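Local structure of protein ACDH-11, isoform b (Caenorhabditis elegans, 4Y9L) at residues B[120-125]-B[379-384]; B[139-144]-B[278-283]; B[147-152]-B[183-188]; B[153-158]-B[309-314]; B[231-236]-B[252-257]. The protein binds FAD and belongs to the acyl-CoA dehydrogenase family, whose subunits combine helical N- and C-terminal domains with a beta-sheet middle domain. All coordinates share one frame; numbering follows the deposited sequence.

Contact 1 (B[120-125]-B[379-384]); sequences DPFVRR and LGLSEA
Arg-125 and Glu-383 pair side-on between two roughly antiparallel helices. NE of Arg-125 gives its hydrogen to OE1 of Glu-383 at 3.0 Å, and NH2 of Arg-125 reaches OE2 of Glu-383 at 2.9 Å. Both bonds arrive on the syn side of the carboxylate, but its plane is turned 38° from that of the guanidinium, giving a twisted pair. Each carboxylate oxygen has a further donor. OE2 meets Lys-154, whereas a water 2.7 Å from Glu-383 OE1 donates to that oxygen and accepts from NH2 of Arg-124. On the arginine, NH1 is shared by Asp-150 and Gln-128. Leu-379 CD2 lies over one face of the guanidinium, 3.5 Å from Arg-125 NE.

The helices, 121-135 and 352-384, join the N-terminal and C-terminal helical parts of the acyl-CoA dehydrogenase fold, with short-segment axes 7.3 Å apart at closest approach. The backbones are closest at Gly-380, whose CA is 3.8 Å from Phe-122 CA, and its lack of a side chain is consistent with so close an approach. Next to it, Pro-121 CG leans on Ala-384 CB at 3.8 Å. Asp-120 is the N-cap of helix 121-135, and its OD1 accepts from Phe-122 N at 2.9 Å through the anti lone pair, satisfying an amide at the first turn of the helix.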
# COMPACT_ATOMS: atom_id res chain seq x y z
N ASP B 120 36.72 31.55 13.52
CA ASP B 120 37.04 32.21 12.29
C ASP B 120 36.14 31.77 11.10
O ASP B 120 36.06 30.58 10.77
CB ASP B 120 38.46 31.86 11.96
CG ASP B 120 38.98 32.65 10.83
OD1 ASP B 120 38.29 32.74 9.81
OD2 ASP B 120 40.08 33.21 10.99
N PRO B 121 35.54 32.76 10.41
CA PRO B 121 34.57 32.40 9.39
C PRO B 121 35.12 31.45 8.34
O PRO B 121 34.42 30.55 7.87
CB PRO B 121 34.18 33.75 8.82
CG PRO B 121 34.29 34.63 9.99
CD PRO B 121 35.59 34.21 10.59
N PHE B 122 36.38 31.60 7.99
CA PHE B 122 36.91 30.75 6.93
C PHE B 122 37.06 29.32 7.43
O PHE B 122 36.80 28.39 6.67
CB PHE B 122 38.17 31.38 6.31
CG PHE B 122 39.39 30.50 6.30
CD1 PHE B 122 40.26 30.51 7.39
CD2 PHE B 122 39.72 29.77 5.19
CE1 PHE B 122 41.41 29.74 7.39
CE2 PHE B 122 40.86 28.99 5.18
CZ PHE B 122 41.70 28.97 6.28
N VAL B 123 37.44 29.17 8.70
CA VAL B 123 37.54 27.84 9.30
C VAL B 123 36.18 27.16 9.33
O VAL B 123 36.02 25.97 8.99
CB VAL B 123 38.12 27.89 10.74
CG1 VAL B 123 37.93 26.56 11.47
CG2 VAL B 123 39.59 28.23 10.67
N ARG B 124 35.19 27.92 9.74
CA ARG B 124 33.96 27.29 10.07
C ARG B 124 33.20 26.78 8.85
O ARG B 124 32.67 25.68 8.86
CB ARG B 124 33.17 28.17 11.03
CG ARG B 124 32.66 29.45 10.49
CD ARG B 124 32.31 30.37 11.63
NE ARG B 124 31.48 31.43 11.08
CZ ARG B 124 31.35 32.66 11.55
NH1 ARG B 124 31.98 33.05 12.65
NH2 ARG B 124 30.56 33.51 10.90
N ARG B 125 33.23 27.51 7.76
CA ARG B 125 32.57 27.01 6.58
C ARG B 125 33.25 25.79 6.03
O ARG B 125 32.61 25.00 5.39
CB ARG B 125 32.53 28.05 5.48
CG ARG B 125 31.55 29.17 5.74
CD ARG B 125 30.11 28.66 5.81
NE ARG B 125 29.15 29.76 5.80
CZ ARG B 125 27.83 29.61 5.88
NH1 ARG B 125 27.25 28.41 6.03
NH2 ARG B 125 27.07 30.67 5.82
N LEU B 379 33.86 31.30 0.40
CA LEU B 379 32.66 31.82 1.03
C LEU B 379 33.03 32.34 2.41
O LEU B 379 32.52 33.39 2.89
CB LEU B 379 31.59 30.73 1.13
CG LEU B 379 30.42 31.11 2.03
CD1 LEU B 379 29.67 32.33 1.50
CD2 LEU B 379 29.48 29.96 2.29
N GLY B 380 33.94 31.60 3.02
CA GLY B 380 34.40 31.91 4.35
C GLY B 380 35.24 33.16 4.46
O GLY B 380 35.16 33.87 5.44
N LEU B 381 36.07 33.41 3.45
CA LEU B 381 36.83 34.62 3.39
C LEU B 381 35.89 35.78 3.23
O LEU B 381 36.02 36.83 3.93
CB LEU B 381 37.80 34.55 2.27
CG LEU B 381 38.90 33.53 2.52
CD1 LEU B 381 39.72 33.36 1.27
CD2 LEU B 381 39.83 34.00 3.62
N SER B 382 34.91 35.61 2.35
CA SER B 382 33.93 36.65 2.11
C SER B 382 33.15 36.98 3.39
O SER B 382 32.90 38.13 3.68
CB SER B 382 32.96 36.22 1.05
OG SER B 382 31.75 36.88 1.24
N GLU B 383 32.80 35.98 4.16
CA GLU B 383 32.07 36.22 5.40
C GLU B 383 32.93 36.82 6.51
O GLU B 383 32.40 37.51 7.38
CB GLU B 383 31.37 34.96 5.87
CG GLU B 383 30.19 34.63 4.98
CD GLU B 383 29.54 33.31 5.32
OE1 GLU B 383 30.15 32.53 6.09
OE2 GLU B 383 28.44 33.02 4.80
N ALA B 384 34.24 36.61 6.44
CA ALA B 384 35.19 37.30 7.33
C ALA B 384 35.56 38.73 6.92
O ALA B 384 36.26 39.40 7.69
CB ALA B 384 36.46 36.47 7.50
O HOH W 1 28.97 32.44 8.49

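Contact 2 (B[139-144]-B[278-283]); sequences AGLVSC and LGTKQL
Gly-140 presses its carbonyl oxygen against the aliphatic part of Gln-282, with Gly-140 O only 3.0 Å from Gln-282 CB. Gly-140 lies in a type I' beta turn from Ala-139 to Val-142, in which it and Leu-141 take positive phi values. The glutamine bends at CG (chi2 93°), which carries its CD and amide along the glycine backbone instead of out from it.

Leu-141, next in the turn, contributes the broadest part of the contact. Its side chain lies at about a right angle to that of Gln-282, and Leu-141 CD1 is 3.6 Å from Gln-282 OE1. The other branch turns to the methyl of Thr-280, with Leu-141 CD2 3.6 Å from Thr-280 CG2, while the base of the side chain meets Leu-283, CB to CB, at 4.2 Å. Val-142 looks the other way, into helix 96-107. In the first turn of helix 143-158, Cys-144 SG lies 3.9 Å from Leu-283 CD2.

The opposing loop, which contains a type I turn from Thr-280 to Leu-283, belongs to the middle domain and brings Thr-280 to about 4 Å from FAD, measured from its side chain. Gln-282 NE2 and Thr-280 N turn to Asp-438, so that helix 432-439 takes up polar groups of loop 278-283, and the two segments meet by van der Waals contact, including oxygen against carbon, with no hydrogen bond between them.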
# COMPACT_ATOMS: atom_id res chain seq x y z
N ALA B 139 21.64 10.99 4.86
CA ALA B 139 20.73 11.88 5.58
C ALA B 139 19.26 11.57 5.41
O ALA B 139 18.41 12.30 5.96
CB ALA B 139 20.92 13.30 5.04
N GLY B 140 18.91 10.65 4.52
CA GLY B 140 17.52 10.48 4.21
C GLY B 140 16.91 11.79 3.73
O GLY B 140 15.76 12.08 4.00
N LEU B 141 17.71 12.63 3.08
CA LEU B 141 17.26 13.89 2.57
C LEU B 141 16.93 15.02 3.52
O LEU B 141 16.43 16.09 3.09
CB LEU B 141 16.16 13.68 1.52
CG LEU B 141 17.02 14.03 0.33
CD1 LEU B 141 17.37 12.85 -0.55
CD2 LEU B 141 16.56 15.34 -0.27
N VAL B 142 17.33 14.85 4.77
CA VAL B 142 17.30 15.94 5.73
C VAL B 142 18.30 17.03 5.34
O VAL B 142 18.15 18.20 5.71
CB VAL B 142 17.51 15.37 7.16
CG1 VAL B 142 17.73 16.46 8.18
CG2 VAL B 142 16.28 14.55 7.53
N SER B 143 19.28 16.61 4.55
CA SER B 143 20.14 17.53 3.84
C SER B 143 19.40 18.68 3.14
O SER B 143 19.96 19.78 2.97
CB SER B 143 21.00 16.75 2.85
OG SER B 143 20.20 16.16 1.83
N CYS B 144 18.17 18.45 2.70
CA CYS B 144 17.45 19.47 1.99
C CYS B 144 16.95 20.58 2.93
O CYS B 144 17.15 21.76 2.67
CB CYS B 144 16.30 18.87 1.18
SG CYS B 144 15.12 20.12 0.64
N LEU B 278 10.42 10.75 -8.21
CA LEU B 278 11.40 9.69 -8.56
C LEU B 278 12.29 9.38 -7.40
O LEU B 278 12.50 8.22 -7.01
CB LEU B 278 12.22 10.16 -9.71
CG LEU B 278 13.48 9.37 -10.04
CD1 LEU B 278 13.25 7.90 -10.26
CD2 LEU B 278 14.04 9.99 -11.29
N GLY B 279 12.84 10.44 -6.81
CA GLY B 279 13.61 10.30 -5.58
C GLY B 279 13.32 11.39 -4.57
O GLY B 279 12.40 12.14 -4.76
N THR B 280 14.11 11.51 -3.53
CA THR B 280 13.77 12.38 -2.36
C THR B 280 12.44 12.03 -1.75
O THR B 280 11.74 12.85 -1.12
CB THR B 280 13.76 13.91 -2.63
OG1 THR B 280 12.65 14.29 -3.44
CG2 THR B 280 14.98 14.29 -3.30
N LYS B 281 12.13 10.77 -1.86
CA LYS B 281 10.86 10.30 -1.40
C LYS B 281 10.72 10.48 0.12
O LYS B 281 9.60 10.58 0.60
CB LYS B 281 10.70 8.87 -1.82
CG LYS B 281 10.56 8.61 -3.32
CD LYS B 281 9.97 7.23 -3.39
CE LYS B 281 9.68 6.72 -4.78
NZ LYS B 281 8.35 7.25 -5.15
N GLN B 282 11.86 10.55 0.82
CA GLN B 282 11.91 10.70 2.30
C GLN B 282 11.36 12.03 2.66
O GLN B 282 10.86 12.24 3.77
CB GLN B 282 13.34 10.67 2.81
CG GLN B 282 14.16 9.48 2.28
CD GLN B 282 14.94 9.80 1.02
OE1 GLN B 282 14.55 10.67 0.19
NE2 GLN B 282 16.03 9.08 0.84
N LEU B 283 11.46 12.93 1.69
CA LEU B 283 11.21 14.28 1.93
C LEU B 283 9.77 14.66 1.56
O LEU B 283 9.29 14.48 0.44
CB LEU B 283 12.22 15.10 1.15
CG LEU B 283 11.94 16.60 0.99
CD1 LEU B 283 12.30 17.33 2.27
CD2 LEU B 283 12.75 17.13 -0.11

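Contact 3 (B[147-152]-B[183-188]); sequences AMTDGA and AWTSGQ. With FAD (flavin-adenine dinucleotide), chain D.
Met-148 and Thr-149 make the tight part of the contact, against the start of strand 186-189. Met-148 CB sits 3.3 Å from Ser-186 O, and the methionine chain folds back at the sulfur (chi3 -77°), which keeps CE near the same carbonyl and near Gly-187 CA. The side chain runs at about a right angle to that of Gln-188: Met-148 CG is 3.6 Å from Gln-188 OE1, and the sulfur rests against the CB of that glutamine. One turn further along the helix, Ala-152 CB fits against Ser-186 CB at 3.7 Å. The serine hydroxyl donates to the carbonyl of the next residue, Gly-187 O, in the carbonyl plane.

Thr-149 supplies the polar link. Its OG1 accepts from Ser-186 N at 3.2 Å, with an N-H...O angle of 152°, and is also hydrogen-bonded to Pro-145 O within its own helix. Thr-149 OG1 lies equally close to carbon, 3.3 Å from Thr-185 CB. The helix passes across the strand almost perpendicularly (89°), joining helix 143-158 to an edge of the middle-domain sheet, where strand 186-189 pairs in parallel with 231-238. That strand also serves the cofactor: FAD N3 donates to Gln-188 O at 2.7 Å, nearly straight. Met-190, Thr-191 and residues of the second subunit add further bonds to FAD.

Toward Trp-184 the fit slackens, and Thr-149 CG2 approaches Trp-184 O only to 4.0 Å. Trp-184 and Thr-185 are buried all the same, while Ala-183 beyond them is partly exposed. The indole leads away from the helix, to lie among Glu-170, Arg-174 and Val-231.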
# COMPACT_ATOMS: atom_id res chain seq x y z
N ALA B 147 19.86 22.76 3.95
CA ALA B 147 20.31 23.69 3.01
C ALA B 147 19.47 24.97 3.07
O ALA B 147 19.99 26.07 3.01
CB ALA B 147 20.24 23.08 1.60
N MET B 148 18.18 24.81 3.11
CA MET B 148 17.28 25.94 3.10
C MET B 148 17.36 26.68 4.42
O MET B 148 17.23 27.92 4.44
CB MET B 148 15.87 25.47 2.86
CG MET B 148 15.73 24.76 1.53
SD MET B 148 14.01 24.47 1.10
CE MET B 148 13.70 23.09 2.20
N THR B 149 17.60 25.93 5.48
CA THR B 149 17.81 26.47 6.79
C THR B 149 19.10 27.35 6.88
O THR B 149 19.04 28.48 7.34
CB THR B 149 17.87 25.37 7.85
OG1 THR B 149 16.65 24.62 7.85
CG2 THR B 149 18.04 25.97 9.22
N ASP B 150 20.22 26.83 6.41
CA ASP B 150 21.44 27.60 6.24
C ASP B 150 21.19 28.84 5.36
O ASP B 150 21.58 29.93 5.71
CB ASP B 150 22.53 26.71 5.61
CG ASP B 150 23.97 27.25 5.81
OD1 ASP B 150 24.15 28.41 6.22
OD2 ASP B 150 24.95 26.51 5.49
N GLY B 151 20.51 28.65 4.25
CA GLY B 151 20.20 29.71 3.37
C GLY B 151 19.32 30.74 4.04
O GLY B 151 19.51 31.94 3.80
N ALA B 152 18.39 30.30 4.88
CA ALA B 152 17.55 31.26 5.57
C ALA B 152 18.32 32.17 6.52
O ALA B 152 18.15 33.39 6.52
CB ALA B 152 16.46 30.54 6.33
N ALA B 183 15.43 23.83 18.14
CA ALA B 183 15.87 24.10 16.80
C ALA B 183 14.75 24.19 15.78
O ALA B 183 13.80 23.44 15.83
CB ALA B 183 16.89 23.07 16.39
N TRP B 184 14.87 25.15 14.88
CA TRP B 184 13.98 25.29 13.76
C TRP B 184 14.65 24.94 12.44
O TRP B 184 15.86 24.92 12.35
CB TRP B 184 13.53 26.72 13.68
CG TRP B 184 12.38 27.02 14.54
CD1 TRP B 184 11.77 26.17 15.41
CD2 TRP B 184 11.72 28.26 14.66
NE1 TRP B 184 10.76 26.82 16.06
CE2 TRP B 184 10.69 28.10 15.59
CE3 TRP B 184 11.88 29.49 14.05
CZ2 TRP B 184 9.83 29.14 15.96
CZ3 TRP B 184 11.01 30.55 14.45
CH2 TRP B 184 10.01 30.35 15.36
N THR B 185 13.83 24.63 11.45
CA THR B 185 14.21 24.65 10.06
C THR B 185 13.30 25.54 9.25
O THR B 185 12.25 26.00 9.70
CB THR B 185 14.16 23.25 9.49
OG1 THR B 185 12.81 22.73 9.60
CG2 THR B 185 15.17 22.38 10.25
N SER B 186 13.72 25.77 8.02
CA SER B 186 13.03 26.73 7.12
C SER B 186 12.77 26.11 5.77
O SER B 186 13.57 25.31 5.25
CB SER B 186 13.89 27.97 6.91
OG SER B 186 13.24 28.96 6.11
N GLY B 187 11.65 26.46 5.17
CA GLY B 187 11.50 26.22 3.74
C GLY B 187 11.74 27.51 2.92
O GLY B 187 12.13 28.57 3.43
N GLN B 188 11.46 27.41 1.64
CA GLN B 188 11.81 28.38 0.66
C GLN B 188 10.82 28.13 -0.48
O GLN B 188 10.92 27.08 -1.14
CB GLN B 188 13.23 28.05 0.22
CG GLN B 188 13.75 28.85 -0.97
CD GLN B 188 14.90 28.12 -1.65
OE1 GLN B 188 15.61 27.31 -1.01
NE2 GLN B 188 15.09 28.38 -2.96
PA FAD D . 11.24 24.91 -16.32
O1A FAD D . 12.17 26.12 -16.28
O2A FAD D . 9.75 24.95 -16.65
O5B FAD D . 11.96 23.95 -17.38
C5B FAD D . 13.35 23.74 -17.20
C4B FAD D . 13.88 23.52 -18.59
O4B FAD D . 13.71 24.75 -19.35
C3B FAD D . 15.33 23.15 -18.48
O3B FAD D . 15.75 22.27 -19.51
C2B FAD D . 15.98 24.49 -18.71
O2B FAD D . 17.33 24.32 -19.11
C1B FAD D . 15.03 25.15 -19.74
N9A FAD D . 15.17 26.61 -19.66
C8A FAD D . 14.57 27.38 -18.70
N7A FAD D . 14.90 28.70 -18.87
C5A FAD D . 15.73 28.73 -19.95
C6A FAD D . 16.44 29.78 -20.69
N6A FAD D . 16.31 31.07 -20.26
N1A FAD D . 17.22 29.40 -21.77
C2A FAD D . 17.32 28.14 -22.18
N3A FAD D . 16.69 27.15 -21.54
C4A FAD D . 15.92 27.36 -20.46
N1 FAD D . 11.12 24.99 -5.48
C2 FAD D . 10.90 25.76 -4.39
O2 FAD D . 10.80 26.98 -4.59
N3 FAD D . 10.84 25.28 -3.13
C4 FAD D . 10.96 23.98 -2.86
O4 FAD D . 10.85 23.56 -1.69
C4X FAD D . 11.16 23.05 -4.01
N5 FAD D . 11.26 21.73 -3.88
C5X FAD D . 11.49 20.96 -4.96
C6 FAD D . 11.61 19.58 -4.79
C7 FAD D . 11.84 18.72 -5.86
C7M FAD D . 11.97 17.25 -5.65
C8 FAD D . 11.94 19.26 -7.21
C8M FAD D . 12.17 18.31 -8.37
C9 FAD D . 11.82 20.65 -7.40
C9A FAD D . 11.60 21.51 -6.33
N10 FAD D . 11.49 22.87 -6.49
C10 FAD D . 11.25 23.66 -5.35
C1' FAD D . 11.49 23.54 -7.80
C2' FAD D . 12.76 23.65 -8.63
O2' FAD D . 13.61 24.68 -8.14
C3' FAD D . 12.33 23.90 -10.08
O3' FAD D . 11.93 22.65 -10.68
C4' FAD D . 13.41 24.57 -10.93
O4' FAD D . 13.36 25.97 -10.59
C5' FAD D . 13.17 24.32 -12.44
O5' FAD D . 11.91 24.95 -12.74
P FAD D . 10.69 24.24 -13.51
O1P FAD D . 10.40 22.90 -12.82
O2P FAD D . 9.59 25.28 -13.61
O3P FAD D . 11.45 24.10 -14.93

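Contact 4 (B[153-158]-B[309-314]); sequences VKTLTS and SNMLNI
Lys-154 and Ile-314 supply the apolar part of this helix contact. The lysine chain kinks at CG (chi2 61°), bringing its methylenes against the isoleucine, with Lys-154 CG 3.6 Å from Ile-314 CG1. At the other end, Ser-158 CB packs on Asn-310 CB at 3.9 Å.

A second group consists of polar atoms set against carbon. The backbone carbonyl oxygen of Asn-310 lies along the lysine chain, 3.5 Å from Lys-154 CG and nearly as near Lys-154 CE. Thr-155 OG1 comes within 3.1 Å of Met-311 CB and also lies beside the sulfur, 3.6 Å from Met-311 SD. These are close van der Waals approaches.

No hydrogen bond crosses the contact; on helix 143-158, Ser-158 OG donates to Lys-154 O at 2.7 Å, tilted 35° from the carbonyl plane, while Ser-158 N reaches the same oxygen from the opposite face, so that one acceptor is gripped twice. Thr-155 OG1 is likewise engaged one turn back, with Gly-151 O.

The contact therefore joins the N-terminal helical region of the acyl-CoA dehydrogenase fold to the C-terminal one without any direct hydrogen bond: the hydroxyls of Thr-155 and Ser-158 are held by their own helix and show mainly carbon neighbours to the other segment, and the lysine uses its stem here while its ammonium group forms a salt bridge with Glu-383, outside the two segments.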
# COMPACT_ATOMS: atom_id res chain seq x y z
N VAL B 153 19.16 31.57 7.34
CA VAL B 153 20.01 32.34 8.27
C VAL B 153 20.86 33.31 7.51
O VAL B 153 20.99 34.46 7.86
CB VAL B 153 20.97 31.44 9.00
CG1 VAL B 153 21.98 32.22 9.82
CG2 VAL B 153 20.19 30.48 9.86
N LYS B 154 21.42 32.82 6.44
CA LYS B 154 22.22 33.62 5.62
C LYS B 154 21.48 34.87 5.14
O LYS B 154 22.01 36.00 5.19
CB LYS B 154 22.72 32.75 4.48
CG LYS B 154 23.57 33.50 3.49
CD LYS B 154 24.81 34.06 4.16
CE LYS B 154 25.67 34.78 3.13
NZ LYS B 154 27.01 35.02 3.71
N THR B 155 20.25 34.69 4.73
CA THR B 155 19.52 35.73 4.08
C THR B 155 19.04 36.71 5.09
O THR B 155 19.10 37.93 4.91
CB THR B 155 18.29 35.11 3.42
OG1 THR B 155 18.74 34.36 2.31
CG2 THR B 155 17.35 36.18 2.94
N LEU B 156 18.56 36.19 6.20
CA LEU B 156 18.09 37.07 7.20
C LEU B 156 19.21 37.94 7.78
O LEU B 156 18.98 39.13 8.03
CB LEU B 156 17.39 36.30 8.29
CG LEU B 156 16.06 35.66 7.88
CD1 LEU B 156 15.54 34.77 9.02
CD2 LEU B 156 15.00 36.69 7.50
N THR B 157 20.40 37.36 7.93
CA THR B 157 21.56 38.07 8.47
C THR B 157 22.15 39.05 7.49
O THR B 157 22.50 40.12 7.88
CB THR B 157 22.68 37.14 9.01
OG1 THR B 157 23.17 36.27 7.99
CG2 THR B 157 22.18 36.30 10.15
N SER B 158 22.26 38.69 6.21
CA SER B 158 22.70 39.65 5.17
C SER B 158 21.78 40.84 5.03
O SER B 158 22.24 41.93 4.82
CB SER B 158 22.85 39.00 3.81
OG SER B 158 23.52 37.76 3.90
N SER B 309 18.87 36.45 -3.45
CA SER B 309 20.16 36.15 -4.05
C SER B 309 21.17 35.90 -2.93
O SER B 309 21.98 34.96 -3.03
CB SER B 309 20.65 37.29 -4.88
OG SER B 309 20.63 38.51 -4.11
N ASN B 310 21.09 36.71 -1.86
CA ASN B 310 22.05 36.66 -0.72
C ASN B 310 22.36 35.25 -0.30
O ASN B 310 23.39 35.05 0.32
CB ASN B 310 21.56 37.38 0.53
CG ASN B 310 21.61 38.87 0.42
OD1 ASN B 310 20.56 39.52 0.45
ND2 ASN B 310 22.81 39.43 0.30
N MET B 311 21.49 34.31 -0.64
CA MET B 311 21.62 32.91 -0.23
C MET B 311 22.09 31.93 -1.32
O MET B 311 22.32 30.70 -1.06
CB MET B 311 20.27 32.53 0.28
CG MET B 311 19.42 31.72 -0.62
SD MET B 311 17.85 31.50 0.23
CE MET B 311 17.81 29.80 0.84
N LEU B 312 22.22 32.44 -2.55
CA LEU B 312 22.55 31.58 -3.66
C LEU B 312 23.77 30.79 -3.36
O LEU B 312 23.75 29.58 -3.32
CB LEU B 312 22.77 32.42 -4.94
CG LEU B 312 21.40 32.92 -5.45
CD1 LEU B 312 21.59 33.83 -6.67
CD2 LEU B 312 20.44 31.73 -5.71
N ASN B 313 24.85 31.49 -3.10
CA ASN B 313 26.09 30.81 -2.86
C ASN B 313 25.85 29.56 -1.99
O ASN B 313 26.33 28.47 -2.35
CB ASN B 313 27.12 31.75 -2.22
CG ASN B 313 27.55 32.87 -3.15
OD1 ASN B 313 27.55 32.70 -4.38
ND2 ASN B 313 27.89 34.00 -2.58
N ILE B 314 25.04 29.74 -0.92
CA ILE B 314 24.76 28.74 0.11
C ILE B 314 24.13 27.49 -0.37
O ILE B 314 24.64 26.43 -0.16
CB ILE B 314 23.75 29.28 1.21
CG1 ILE B 314 24.39 30.33 1.99
CG2 ILE B 314 23.36 28.19 2.20
CD1 ILE B 314 25.81 29.96 2.24

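Contact 5 (B[231-236]-B[252-257]); sequences VALTLA and LSLFLL
Phe-255 and Ala-236 meet diagonally on one face of an antiparallel strand pair. The phenyl ring leans along the neighbouring strand because its CG is anti to the carbonyl carbon (chi1 -63°), which brings Phe-255 CE1 to 3.7 Å from Ala-236 CB. The approach to the methyl is oblique, whereas Ala-236 O lies at the ring edge; Tyr-215 adds an edge-to-face partner. On this same face Thr-234 turns its methyl toward Phe-255 CB and, at 4.2 Å from Thr-234 CG2, toward Leu-257 CD2. Its hydroxyl goes instead to Trp-189 O, on the adjacent strand segment.

The other face is built of leucines. The Leu-254 side chain is extended away from its amide (chi1 -179°), and its CD1 reaches both Leu-233 CD2, at 4.1 Å, and Leu-235 CD2, at 4.0 Å. Leu-256 CD1 continues the row, touching Leu-233 CD2 at 4.2 Å.

Between these faces, the hydrogen-bonded pairs Ala-232 with Leu-257, Thr-234 with Phe-255 and Ala-236 with Ser-253 each exchange two backbone bonds, the shortest from Ala-232 N to Leu-257 O at 2.7 Å. CA-H...O contacts supplement them; Leu-235 CA lies 3.2 Å from Ser-253 O. In this interior strand pair of the middle-domain sheet, backbone polarity is thus largely met by strand pairing; one face is leucine-rich, while the other mixes Phe-255, Leu-257 and alanines with Thr-234 and Ser-253, whose hydroxyls bond outside the pair, that of Ser-253 to Gly-302 N.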
# COMPACT_ATOMS: atom_id res chain seq x y z
N VAL B 231 9.38 27.71 9.67
CA VAL B 231 9.19 29.03 9.01
C VAL B 231 9.49 28.95 7.54
O VAL B 231 10.09 27.97 7.06
CB VAL B 231 10.12 30.13 9.57
CG1 VAL B 231 9.86 30.41 11.03
CG2 VAL B 231 11.59 29.83 9.29
N ALA B 232 9.10 29.96 6.80
CA ALA B 232 9.51 29.92 5.39
C ALA B 232 9.74 31.23 4.73
O ALA B 232 9.21 32.24 5.14
CB ALA B 232 8.56 29.06 4.57
N LEU B 233 10.58 31.23 3.71
CA LEU B 233 10.77 32.41 2.89
C LEU B 233 10.09 32.18 1.55
O LEU B 233 10.23 31.08 0.98
CB LEU B 233 12.25 32.66 2.68
CG LEU B 233 12.98 33.29 3.85
CD1 LEU B 233 14.48 33.12 3.76
CD2 LEU B 233 12.63 34.77 3.87
N THR B 234 9.45 33.24 1.04
CA THR B 234 8.72 33.22 -0.20
C THR B 234 8.66 34.61 -0.84
O THR B 234 8.91 35.60 -0.20
CB THR B 234 7.29 32.75 0.03
OG1 THR B 234 6.64 32.47 -1.20
CG2 THR B 234 6.48 33.83 0.71
N LEU B 235 8.32 34.68 -2.12
CA LEU B 235 8.17 35.94 -2.79
C LEU B 235 6.75 36.15 -3.12
O LEU B 235 6.03 35.19 -3.36
CB LEU B 235 8.89 35.90 -4.13
CG LEU B 235 10.42 35.79 -4.03
CD1 LEU B 235 11.02 35.33 -5.33
CD2 LEU B 235 10.97 37.14 -3.60
N ALA B 236 6.34 37.41 -3.19
CA ALA B 236 4.99 37.72 -3.58
C ALA B 236 4.87 39.16 -4.09
O ALA B 236 5.75 39.98 -3.83
CB ALA B 236 4.06 37.51 -2.41
N LEU B 252 8.28 41.85 -7.32
CA LEU B 252 8.48 40.83 -6.27
C LEU B 252 9.06 41.39 -4.98
O LEU B 252 10.14 41.99 -4.98
CB LEU B 252 9.31 39.71 -6.82
CG LEU B 252 8.49 39.06 -7.93
CD1 LEU B 252 9.31 38.10 -8.79
CD2 LEU B 252 7.29 38.34 -7.34
N SER B 253 8.30 41.24 -3.89
CA SER B 253 8.82 41.47 -2.57
C SER B 253 9.05 40.13 -1.82
O SER B 253 8.55 39.05 -2.22
CB SER B 253 7.87 42.38 -1.81
OG SER B 253 7.69 43.61 -2.49
N LEU B 254 9.85 40.21 -0.76
CA LEU B 254 10.23 39.03 0.03
C LEU B 254 9.61 39.03 1.42
O LEU B 254 9.58 40.04 2.10
CB LEU B 254 11.74 38.89 0.14
CG LEU B 254 12.32 37.69 0.91
CD1 LEU B 254 12.20 36.35 0.16
CD2 LEU B 254 13.79 37.95 1.29
N PHE B 255 9.13 37.86 1.82
CA PHE B 255 8.36 37.70 3.03
C PHE B 255 8.85 36.53 3.84
O PHE B 255 9.28 35.52 3.30
CB PHE B 255 6.90 37.44 2.67
CG PHE B 255 6.26 38.58 1.94
CD1 PHE B 255 6.41 38.72 0.57
CD2 PHE B 255 5.53 39.52 2.63
CE1 PHE B 255 5.84 39.78 -0.11
CE2 PHE B 255 4.96 40.61 1.97
CZ PHE B 255 5.10 40.72 0.59
N LEU B 256 8.75 36.67 5.15
CA LEU B 256 8.98 35.58 6.11
C LEU B 256 7.71 35.26 6.86
O LEU B 256 7.01 36.18 7.36
CB LEU B 256 10.01 36.01 7.13
CG LEU B 256 10.39 35.06 8.25
CD1 LEU B 256 11.15 33.88 7.66
CD2 LEU B 256 11.29 35.75 9.21
N LEU B 257 7.40 33.96 6.97
CA LEU B 257 6.24 33.57 7.75
C LEU B 257 6.49 32.31 8.57
O LEU B 257 7.38 31.50 8.25
CB LEU B 257 5.01 33.39 6.86
CG LEU B 257 4.96 32.21 5.86
CD1 LEU B 257 3.53 31.80 5.53
CD2 LEU B 257 5.64 32.60 4.59

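Overall arrangement
From the N terminus, 120-125 opens contact 1, the outermost loop, which closes only at 379-384 and encloses the other four. Helix 143-158 with the turn before it then supplies a segment to each of contacts 2, 3 and 4. Contact 3 closes first, at 183-188, nested within contact 2. Contact 5 follows in series and forms a short loop inside the middle-domain sheet, nested within contacts 2 and 4. Contact 2 closes at 278-283; contact 4, closing last of these at 309-314, crosses both 2 and 3. Helix 143-158 is thereby tied to the middle domain and to helix 312-338, while contact 1 joins helix 352-384 to helix 121-135.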